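Local coordinates for protein ATPase associated with various cellular activities, AAA_5 (Staphylothermus marinus, PDB 6N0S) that probably hydrolyses ATP as the motor subunit McrB of a restriction system, this chain being its N-terminal EVE-like domain, related in structure to PUA-like RNA-binding domains, at residues T23-L31 and I57-S66; T30-E41 and W161-I169. One frame throughout, in Å; residues are numbered along the deposited sequence.

Contact 1: T23-L31 and I57-S66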
loop_
_atom_site.group_PDB
_atom_site.type_symbol
_atom_site.label_atom_id
_atom_site.label_comp_id
_atom_site.label_asym_id
_atom_site.label_seq_id
_atom_site.Cartn_x
_atom_site.Cartn_y
_atom_site.Cartn_z
ATOM N N THR A 23 -6.939 6.669 -11.128
ATOM C CA THR A 23 -7.124 7.651 -10.069
ATOM C C THR A 23 -6.113 7.348 -8.975
ATOM O O THR A 23 -5.642 6.223 -8.879
ATOM C CB THR A 23 -8.546 7.595 -9.482
ATOM O OG1 THR A 23 -8.693 8.601 -8.475
ATOM C CG2 THR A 23 -8.814 6.242 -8.848
ATOM N N LEU A 24 -5.798 8.358 -8.161
ATOM C CA LEU A 24 -5.059 8.179 -6.910
ATOM C C LEU A 24 -5.932 8.391 -5.686
ATOM O O LEU A 24 -5.426 8.340 -4.558
ATOM C CB LEU A 24 -3.864 9.144 -6.854
ATOM C CG LEU A 24 -2.909 9.084 -8.058
ATOM C CD1 LEU A 24 -1.813 10.145 -7.965
ATOM C CD2 LEU A 24 -2.299 7.716 -8.224
ATOM N N ASP A 25 -7.231 8.637 -5.883
ATOM C CA ASP A 25 -8.131 8.990 -4.791
ATOM C C ASP A 25 -8.314 7.844 -3.800
ATOM O O ASP A 25 -8.658 8.081 -2.638
ATOM C CB ASP A 25 -9.503 9.401 -5.353
ATOM C CG ASP A 25 -9.466 10.716 -6.131
ATOM O OD1 ASP A 25 -8.403 11.370 -6.170
ATOM O OD2 ASP A 25 -10.518 11.114 -6.683
ATOM N N HIS A 26 -8.112 6.609 -4.227
ATOM C CA HIS A 26 -8.248 5.481 -3.316
ATOM C C HIS A 26 -7.023 5.278 -2.424
ATOM O O HIS A 26 -7.061 4.428 -1.524
ATOM C CB HIS A 26 -8.454 4.226 -4.111
ATOM C CG HIS A 26 -7.277 3.898 -4.962
ATOM N ND1 HIS A 26 -6.832 4.734 -5.967
ATOM C CD2 HIS A 26 -6.413 2.858 -4.917
ATOM C CE1 HIS A 26 -5.753 4.206 -6.522
ATOM N NE2 HIS A 26 -5.485 3.067 -5.908
ATOM N N ILE A 27 -5.939 5.983 -2.687
ATOM C CA ILE A 27 -4.683 5.726 -1.989
ATOM C C ILE A 27 -4.789 6.305 -0.595
ATOM O O ILE A 27 -5.182 7.464 -0.424
ATOM C CB ILE A 27 -3.488 6.307 -2.752
ATOM C CG1 ILE A 27 -3.299 5.506 -4.043
ATOM C CG2 ILE A 27 -2.163 6.152 -1.897
ATOM C CD1 ILE A 27 -2.232 6.035 -4.967
ATOM N N GLY A 28 -4.490 5.481 0.409
ATOM C CA GLY A 28 -4.661 5.876 1.782
ATOM C C GLY A 28 -5.831 5.218 2.468
ATOM O O GLY A 28 -5.965 5.362 3.688
ATOM N N LEU A 29 -6.647 4.456 1.742
ATOM C CA LEU A 29 -7.792 3.764 2.311
ATOM C C LEU A 29 -7.541 2.304 2.643
ATOM O O LEU A 29 -8.107 1.786 3.620
ATOM C CB LEU A 29 -8.970 3.848 1.335
ATOM C CG LEU A 29 -9.433 5.246 0.993
ATOM C CD1 LEU A 29 -10.597 5.125 0.001
ATOM C CD2 LEU A 29 -9.837 6.012 2.239
ATOM N N THR A 30 -6.771 1.597 1.821
ATOM C CA THR A 30 -6.501 0.192 2.089
ATOM C C THR A 30 -5.133 -0.170 1.561
ATOM O O THR A 30 -4.510 0.579 0.807
ATOM C CB THR A 30 -7.520 -0.767 1.452
ATOM O OG1 THR A 30 -7.354 -0.758 0.027
ATOM C CG2 THR A 30 -8.941 -0.391 1.808
ATOM N N LEU A 31 -4.674 -1.328 2.034
ATOM C CA LEU A 31 -3.590 -2.103 1.459
ATOM C C LEU A 31 -4.158 -3.459 1.115
ATOM O O LEU A 31 -4.805 -4.088 1.954
ATOM C CB LEU A 31 -2.427 -2.300 2.437
ATOM C CG LEU A 31 -1.824 -1.055 3.091
ATOM C CD1 LEU A 31 -0.680 -1.486 4.053
ATOM C CD2 LEU A 31 -1.318 -0.045 2.088
ATOM N N ILE A 57 2.282 4.275 7.412
ATOM C CA ILE A 57 2.417 3.914 6.005
ATOM C C ILE A 57 2.623 5.178 5.196
ATOM O O ILE A 57 1.786 6.094 5.219
ATOM C CB ILE A 57 1.182 3.152 5.502
ATOM C CG1 ILE A 57 0.843 1.989 6.427
ATOM C CG2 ILE A 57 1.380 2.688 4.048
ATOM C CD1 ILE A 57 1.852 0.927 6.542
ATOM N N ILE A 58 3.719 5.246 4.490
ATOM C CA ILE A 58 3.924 6.290 3.495
ATOM C C ILE A 58 3.577 5.736 2.120
ATOM O O ILE A 58 3.957 4.615 1.771
ATOM C CB ILE A 58 5.363 6.808 3.541
ATOM C CG1 ILE A 58 5.630 7.490 4.892
ATOM C CG2 ILE A 58 5.586 7.755 2.411
ATOM C CD1 ILE A 58 7.075 8.003 4.986
ATOM N N HIS A 59 2.864 6.529 1.329
ATOM C CA HIS A 59 2.329 6.109 0.034
ATOM C C HIS A 59 3.178 6.698 -1.088
ATOM O O HIS A 59 3.342 7.925 -1.186
ATOM C CB HIS A 59 0.855 6.521 -0.100
ATOM C CG HIS A 59 -0.023 5.874 0.931
ATOM N ND1 HIS A 59 -0.547 4.611 0.769
ATOM C CD2 HIS A 59 -0.417 6.289 2.161
ATOM C CE1 HIS A 59 -1.244 4.282 1.846
ATOM N NE2 HIS A 59 -1.166 5.279 2.712
ATOM N N TYR A 60 3.729 5.820 -1.912
ATOM C CA TYR A 60 4.618 6.183 -3.009
ATOM C C TYR A 60 3.953 5.855 -4.342
ATOM O O TYR A 60 3.281 4.823 -4.483
ATOM C CB TYR A 60 5.948 5.403 -2.875
ATOM C CG TYR A 60 6.878 5.521 -4.060
ATOM C CD1 TYR A 60 7.728 6.604 -4.194
ATOM C CD2 TYR A 60 6.916 4.543 -5.030
ATOM C CE1 TYR A 60 8.591 6.709 -5.257
ATOM C CE2 TYR A 60 7.779 4.636 -6.099
ATOM C CZ TYR A 60 8.600 5.732 -6.216
ATOM O OH TYR A 60 9.446 5.840 -7.288
ATOM N N ILE A 61 4.219 6.697 -5.332
ATOM C CA ILE A 61 3.642 6.602 -6.656
ATOM C C ILE A 61 4.794 6.430 -7.631
ATOM O O ILE A 61 5.689 7.276 -7.676
ATOM C CB ILE A 61 2.839 7.876 -6.986
ATOM C CG1 ILE A 61 1.840 8.190 -5.873
ATOM C CG2 ILE A 61 2.146 7.740 -8.265
ATOM C CD1 ILE A 61 0.739 7.184 -5.676
ATOM N N GLY A 62 4.782 5.346 -8.406
ATOM C CA GLY A 62 5.772 5.180 -9.462
ATOM C C GLY A 62 5.483 6.077 -10.674
ATOM O O GLY A 62 4.401 6.631 -10.837
ATOM N N SER A 63 6.478 6.200 -11.559
ATOM C CA SER A 63 6.347 7.112 -12.700
ATOM C C SER A 63 5.170 6.742 -13.597
ATOM O O SER A 63 4.493 7.625 -14.136
ATOM C CB SER A 63 7.637 7.123 -13.518
ATOM O OG SER A 63 8.206 5.833 -13.579
ATOM N N ARG A 64 4.900 5.447 -13.770
ATOM C CA ARG A 64 3.774 5.060 -14.608
ATOM C C ARG A 64 2.430 5.314 -13.943
ATOM O O ARG A 64 1.408 5.281 -14.627
ATOM C CB ARG A 64 3.885 3.581 -14.987
ATOM C CG ARG A 64 5.152 3.275 -15.735
ATOM C CD ARG A 64 5.018 2.029 -16.601
ATOM N NE ARG A 64 4.376 0.926 -15.895
ATOM C CZ ARG A 64 5.001 0.107 -15.055
ATOM N NH1 ARG A 64 6.286 0.277 -14.780
ATOM N NH2 ARG A 64 4.330 -0.882 -14.483
ATOM N N ALA A 65 2.390 5.531 -12.625
ATOM C CA ALA A 65 1.103 5.612 -11.948
ATOM C C ALA A 65 0.430 6.966 -12.126
ATOM O O ALA A 65 -0.791 7.072 -11.943
ATOM C CB ALA A 65 1.277 5.309 -10.462
ATOM N N SER A 66 1.201 7.990 -12.477
ATOM C CA SER A 66 0.718 9.351 -12.621
ATOM C C SER A 66 1.725 10.117 -13.459
ATOM O O SER A 66 2.936 9.956 -13.289
ATOM C CB SER A 66 0.541 10.041 -11.264
ATOM O OG SER A 66 0.379 11.443 -11.414
#

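Contact 2: T30-E41 and W161-I169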
loop_
_atom_site.group_PDB
_atom_site.type_symbol
_atom_site.label_atom_id
_atom_site.label_comp_id
_atom_site.label_asym_id
_atom_site.label_seq_id
_atom_site.Cartn_x
_atom_site.Cartn_y
_atom_site.Cartn_z
ATOM N N THR A 30 -6.771 1.597 1.821
ATOM C CA THR A 30 -6.501 0.192 2.089
ATOM C C THR A 30 -5.133 -0.170 1.561
ATOM O O THR A 30 -4.510 0.579 0.807
ATOM C CB THR A 30 -7.520 -0.767 1.452
ATOM O OG1 THR A 30 -7.354 -0.758 0.027
ATOM C CG2 THR A 30 -8.941 -0.391 1.808
ATOM N N LEU A 31 -4.674 -1.328 2.034
ATOM C CA LEU A 31 -3.590 -2.103 1.459
ATOM C C LEU A 31 -4.158 -3.459 1.115
ATOM O O LEU A 31 -4.805 -4.088 1.954
ATOM C CB LEU A 31 -2.427 -2.300 2.437
ATOM C CG LEU A 31 -1.824 -1.055 3.091
ATOM C CD1 LEU A 31 -0.680 -1.486 4.053
ATOM C CD2 LEU A 31 -1.318 -0.045 2.088
ATOM N N TRP A 32 -3.895 -3.926 -0.092
ATOM C CA TRP A 32 -4.427 -5.225 -0.461
ATOM C C TRP A 32 -3.605 -5.766 -1.611
ATOM O O TRP A 32 -2.951 -5.013 -2.333
ATOM C CB TRP A 32 -5.914 -5.102 -0.828
ATOM C CG TRP A 32 -6.168 -4.421 -2.123
ATOM C CD1 TRP A 32 -6.351 -3.084 -2.329
ATOM C CD2 TRP A 32 -6.289 -5.044 -3.390
ATOM N NE1 TRP A 32 -6.572 -2.835 -3.655
ATOM C CE2 TRP A 32 -6.536 -4.028 -4.332
ATOM C CE3 TRP A 32 -6.196 -6.369 -3.827
ATOM C CZ2 TRP A 32 -6.703 -4.290 -5.686
ATOM C CZ3 TRP A 32 -6.353 -6.634 -5.163
ATOM C CH2 TRP A 32 -6.609 -5.600 -6.089
ATOM N N GLY A 33 -3.639 -7.075 -1.764
ATOM C CA GLY A 33 -2.841 -7.722 -2.782
ATOM C C GLY A 33 -3.027 -9.221 -2.710
ATOM O O GLY A 33 -3.651 -9.755 -1.790
HETATM N N MSE A 34 -2.451 -9.896 -3.693
HETATM C CA MSE A 34 -2.519 -11.329 -3.767
HETATM C C MSE A 34 -1.386 -11.908 -2.950
HETATM O O MSE A 34 -0.241 -11.567 -3.177
HETATM C CB MSE A 34 -2.411 -11.804 -5.217
HETATM C CG MSE A 34 -2.506 -13.328 -5.384
HETATM SE SE MSE A 34 -2.359 -13.857 -7.298
HETATM C CE MSE A 34 -3.642 -12.758 -7.955
ATOM N N ILE A 35 -1.736 -12.809 -2.033
ATOM C CA ILE A 35 -0.802 -13.261 -1.019
ATOM C C ILE A 35 0.413 -13.913 -1.674
ATOM O O ILE A 35 1.551 -13.507 -1.425
ATOM C CB ILE A 35 -1.522 -14.193 -0.031
ATOM C CG1 ILE A 35 -2.504 -13.371 0.804
ATOM C CG2 ILE A 35 -0.531 -14.938 0.876
ATOM C CD1 ILE A 35 -3.420 -14.171 1.743
ATOM N N LYS A 36 0.191 -14.870 -2.587
ATOM C CA LYS A 36 1.311 -15.600 -3.190
ATOM C C LYS A 36 2.213 -14.708 -4.031
ATOM O O LYS A 36 3.345 -15.099 -4.334
ATOM C CB LYS A 36 0.803 -16.768 -4.049
ATOM C CG LYS A 36 0.148 -16.358 -5.368
ATOM C CD LYS A 36 -0.513 -17.532 -6.107
ATOM C CE LYS A 36 -0.510 -17.314 -7.642
ATOM N NZ LYS A 36 -1.041 -18.474 -8.426
ATOM N N LYS A 37 1.774 -13.508 -4.377
ATOM C CA LYS A 37 2.652 -12.559 -5.048
ATOM C C LYS A 37 3.485 -11.710 -4.087
ATOM O O LYS A 37 4.471 -11.112 -4.522
ATOM C CB LYS A 37 1.849 -11.607 -5.937
ATOM C CG LYS A 37 1.175 -12.265 -7.128
ATOM C CD LYS A 37 2.081 -12.242 -8.379
ATOM C CE LYS A 37 1.449 -12.936 -9.596
ATOM N NZ LYS A 37 0.236 -12.217 -10.111
ATOM N N HIS A 38 3.095 -11.586 -2.823
ATOM C CA HIS A 38 3.788 -10.680 -1.907
ATOM C C HIS A 38 3.916 -11.336 -0.547
ATOM O O HIS A 38 3.635 -10.747 0.501
ATOM C CB HIS A 38 3.062 -9.342 -1.835
ATOM C CG HIS A 38 2.966 -8.671 -3.156
ATOM N ND1 HIS A 38 4.040 -8.042 -3.746
ATOM C CD2 HIS A 38 1.949 -8.600 -4.045
ATOM C CE1 HIS A 38 3.675 -7.578 -4.928
ATOM N NE2 HIS A 38 2.414 -7.904 -5.130
ATOM N N ALA A 39 4.318 -12.608 -0.553
ATOM C CA ALA A 39 4.169 -13.412 0.650
ATOM C C ALA A 39 5.031 -12.878 1.782
ATOM O O ALA A 39 4.562 -12.738 2.913
ATOM C CB ALA A 39 4.524 -14.873 0.365
ATOM N N SER A 40 6.307 -12.612 1.516
ATOM C CA SER A 40 7.166 -12.137 2.602
ATOM C C SER A 40 6.794 -10.721 3.056
ATOM O O SER A 40 7.022 -10.361 4.224
ATOM C CB SER A 40 8.633 -12.196 2.184
ATOM O OG SER A 40 8.962 -11.183 1.272
ATOM N N GLU A 41 6.262 -9.900 2.148
ATOM C CA GLU A 41 5.794 -8.551 2.505
ATOM C C GLU A 41 4.571 -8.617 3.401
ATOM O O GLU A 41 4.527 -7.997 4.473
ATOM C CB GLU A 41 5.480 -7.775 1.238
ATOM C CG GLU A 41 6.741 -7.468 0.418
ATOM C CD GLU A 41 6.530 -7.359 -1.100
ATOM O OE1 GLU A 41 5.712 -6.515 -1.590
ATOM O OE2 GLU A 41 7.236 -8.114 -1.810
ATOM N N TRP A 161 13.358 -1.821 -4.247
ATOM C CA TRP A 161 11.908 -1.808 -4.303
ATOM C C TRP A 161 11.358 -2.461 -5.559
ATOM O O TRP A 161 10.132 -2.573 -5.710
ATOM C CB TRP A 161 11.412 -0.353 -4.217
ATOM C CG TRP A 161 11.693 0.274 -2.895
ATOM C CD1 TRP A 161 12.355 -0.296 -1.849
ATOM C CD2 TRP A 161 11.327 1.597 -2.465
ATOM N NE1 TRP A 161 12.402 0.573 -0.789
ATOM C CE2 TRP A 161 11.796 1.744 -1.140
ATOM C CE3 TRP A 161 10.657 2.668 -3.069
ATOM C CZ2 TRP A 161 11.622 2.908 -0.411
ATOM C CZ3 TRP A 161 10.475 3.823 -2.341
ATOM C CH2 TRP A 161 10.944 3.933 -1.018
ATOM N N THR A 162 12.231 -2.903 -6.454
ATOM C CA THR A 162 11.780 -3.419 -7.740
ATOM C C THR A 162 10.836 -4.592 -7.536
ATOM O O THR A 162 11.144 -5.545 -6.814
ATOM C CB THR A 162 12.986 -3.837 -8.588
ATOM O OG1 THR A 162 13.931 -2.758 -8.635
ATOM C CG2 THR A 162 12.564 -4.137 -9.990
ATOM N N GLY A 163 9.664 -4.505 -8.150
ATOM C CA GLY A 163 8.673 -5.563 -8.067
ATOM C C GLY A 163 7.998 -5.719 -6.731
ATOM O O GLY A 163 7.399 -6.771 -6.473
ATOM N N ARG A 164 8.121 -4.742 -5.844
ATOM C CA ARG A 164 7.536 -4.838 -4.517
ATOM C C ARG A 164 6.249 -4.045 -4.440
ATOM O O ARG A 164 6.065 -3.075 -5.159
ATOM C CB ARG A 164 8.505 -4.294 -3.468
ATOM C CG ARG A 164 9.864 -4.997 -3.447
ATOM C CD ARG A 164 9.778 -6.322 -2.823
ATOM N NE ARG A 164 11.101 -6.930 -2.702
ATOM C CZ ARG A 164 11.291 -8.147 -2.198
ATOM N NH1 ARG A 164 10.239 -8.868 -1.778
ATOM N NH2 ARG A 164 12.516 -8.662 -2.135
ATOM N N TYR A 165 5.402 -4.416 -3.483
ATOM C CA TYR A 165 4.214 -3.647 -3.150
ATOM C C TYR A 165 4.344 -2.954 -1.800
ATOM O O TYR A 165 4.031 -1.772 -1.683
ATOM C CB TYR A 165 2.961 -4.562 -3.172
ATOM C CG TYR A 165 1.686 -3.886 -2.671
ATOM C CD1 TYR A 165 1.265 -2.666 -3.172
ATOM C CD2 TYR A 165 0.916 -4.479 -1.680
ATOM C CE1 TYR A 165 0.126 -2.064 -2.701
ATOM C CE2 TYR A 165 -0.212 -3.879 -1.201
ATOM C CZ TYR A 165 -0.608 -2.674 -1.718
ATOM O OH TYR A 165 -1.736 -2.063 -1.237
ATOM N N LEU A 166 4.807 -3.650 -0.772
ATOM C CA LEU A 166 5.037 -3.062 0.544
ATOM C C LEU A 166 6.478 -3.293 0.964
ATOM O O LEU A 166 6.950 -4.433 0.937
ATOM C CB LEU A 166 4.107 -3.669 1.579
ATOM C CG LEU A 166 2.634 -3.469 1.294
ATOM C CD1 LEU A 166 1.751 -4.415 2.136
ATOM C CD2 LEU A 166 2.311 -2.022 1.568
ATOM N N VAL A 167 7.178 -2.218 1.330
ATOM C CA VAL A 167 8.560 -2.373 1.779
ATOM C C VAL A 167 8.764 -1.681 3.124
ATOM O O VAL A 167 8.170 -0.620 3.383
ATOM C CB VAL A 167 9.552 -1.830 0.732
ATOM C CG1 VAL A 167 9.494 -2.682 -0.564
ATOM C CG2 VAL A 167 9.248 -0.370 0.427
ATOM N N PRO A 168 9.602 -2.248 3.985
ATOM C CA PRO A 168 9.917 -1.640 5.276
ATOM C C PRO A 168 10.933 -0.531 5.099
ATOM O O PRO A 168 11.807 -0.618 4.240
ATOM C CB PRO A 168 10.527 -2.828 6.050
ATOM C CG PRO A 168 11.255 -3.556 5.000
ATOM C CD PRO A 168 10.439 -3.436 3.740
ATOM N N ILE A 169 10.824 0.513 5.932
ATOM C CA ILE A 169 11.857 1.545 6.012
ATOM C C ILE A 169 12.239 1.807 7.473
ATOM O O ILE A 169 11.518 1.478 8.422
ATOM C CB ILE A 169 11.435 2.879 5.304
ATOM C CG1 ILE A 169 10.189 3.487 5.944
ATOM C CG2 ILE A 169 11.198 2.633 3.838
ATOM C CD1 ILE A 169 9.797 4.969 5.432
#

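Contact 1: T23-L31 and I57-S66
Ile27 lays its CG2 methyl against His59, 3.5 Å from His59 ND1 and as close to His59 CB. The methyl meets the ring obliquely. CG2 stands anti to the backbone N, because CG1 takes the place beside that N (chi1 -69°); this sends the other branch toward Ile61. There Ile27 CD1 comes within 3.3 Å of Ile61 CD1, tighter than usual for two methyls. Leu24 adds its CD2, 4.0 Å from the same Ile61 CD1. Leu24 CD1 rests on Ser66 CB at 4.1 Å. The turn from Leu24 to Ile27 is type I and presents both side chains to strand 54-61.

Gly28 passes over one face of the His59 ring, with its N 3.7 Å above the plane and toward the rim. Ile57 CG2 covers the opposite face, so the imidazole is held between backbone and methyl. Both ring nitrogens have partners: ND1 is hydrogen-bonded to Glu15 and NE2 to Ser77. With an alanine here, Glu15 and Ser77 would probably lose the imidazole that joins them, and a gap would open beneath Gly28. Farther along, Leu31 CD1 packs on Ile57 CD1 at 4.3 Å. The contact is a buried, largely apolar layer around one hydrogen-bonded histidine, between a turn-rich loop and a central strand of the mixed beta sheet, consistent with the core of an EVE, PUA-like domain.

Contact 2: T30-E41 and W161-I169
Tyr165 reaches across to strand 30-34 and accepts a hydrogen bond at OH from Trp32 N, 3.1 Å long with an angle of 153°. Tyr165 CG is anti to the backbone N (chi1 173°), and the ring runs out toward strand 30-34. Leu31 CA sits at the ring edge, 3.3 Å from Tyr165 OH. The same hydroxyl is hydrogen-bonded to Glu15. At the other end of the side chain, Tyr165 CB sits over one face of His38, 3.7 Å from the ring centroid, a CH-pi contact. The two rings form an edge-to-face pair with planes at 57°, the edge of Tyr165 pointing toward the face of His38.

His38 is the N-cap residue of helix 39-52. Glu41, in the first turn of that helix, meets the start of strand 166-169, an outer strand of the mixed sheet. Glu41 OE1 accepts from Tyr165 N at 2.8 Å and from Leu166 N at 3.1 Å. The first N-H comes on the syn side and the second on the anti side, both tilted out of the carboxylate plane and toward the same face of it. His38 ND1 adds a weak bond to OE1. The Arg164 side chain, bent at chi2, brings NH1 to Glu41 OE2 in a salt bridge of 3.1 Å. The guanidinium meets this oxygen in its own plane. Leu31 CD1 touches Leu166 CD2 at 3.9 Å.

In the fold
Contacts 1 and 2 share Thr30 and Leu31, and their centres lie about 13 Å apart. Leu31 takes part in the packing of both. The contacts also touch directly, Ile58 CD1 lying 4.1 Å from Ile169 CD1. Strand 12-17 lies between strands 54-61 and 166-169 in the mixed sheet, and its Glu15 hydrogen-bonds to both His59 of contact 1 and Tyr165 of contact 2. The hydrogen bonds of Ser77, His59 and Glu15 resemble a charge relay in geometry, though no catalytic role is known. Contact 2 also borders a sulfate, probably from the crystallisation liquor, about 3 Å from the Ser40 side chain.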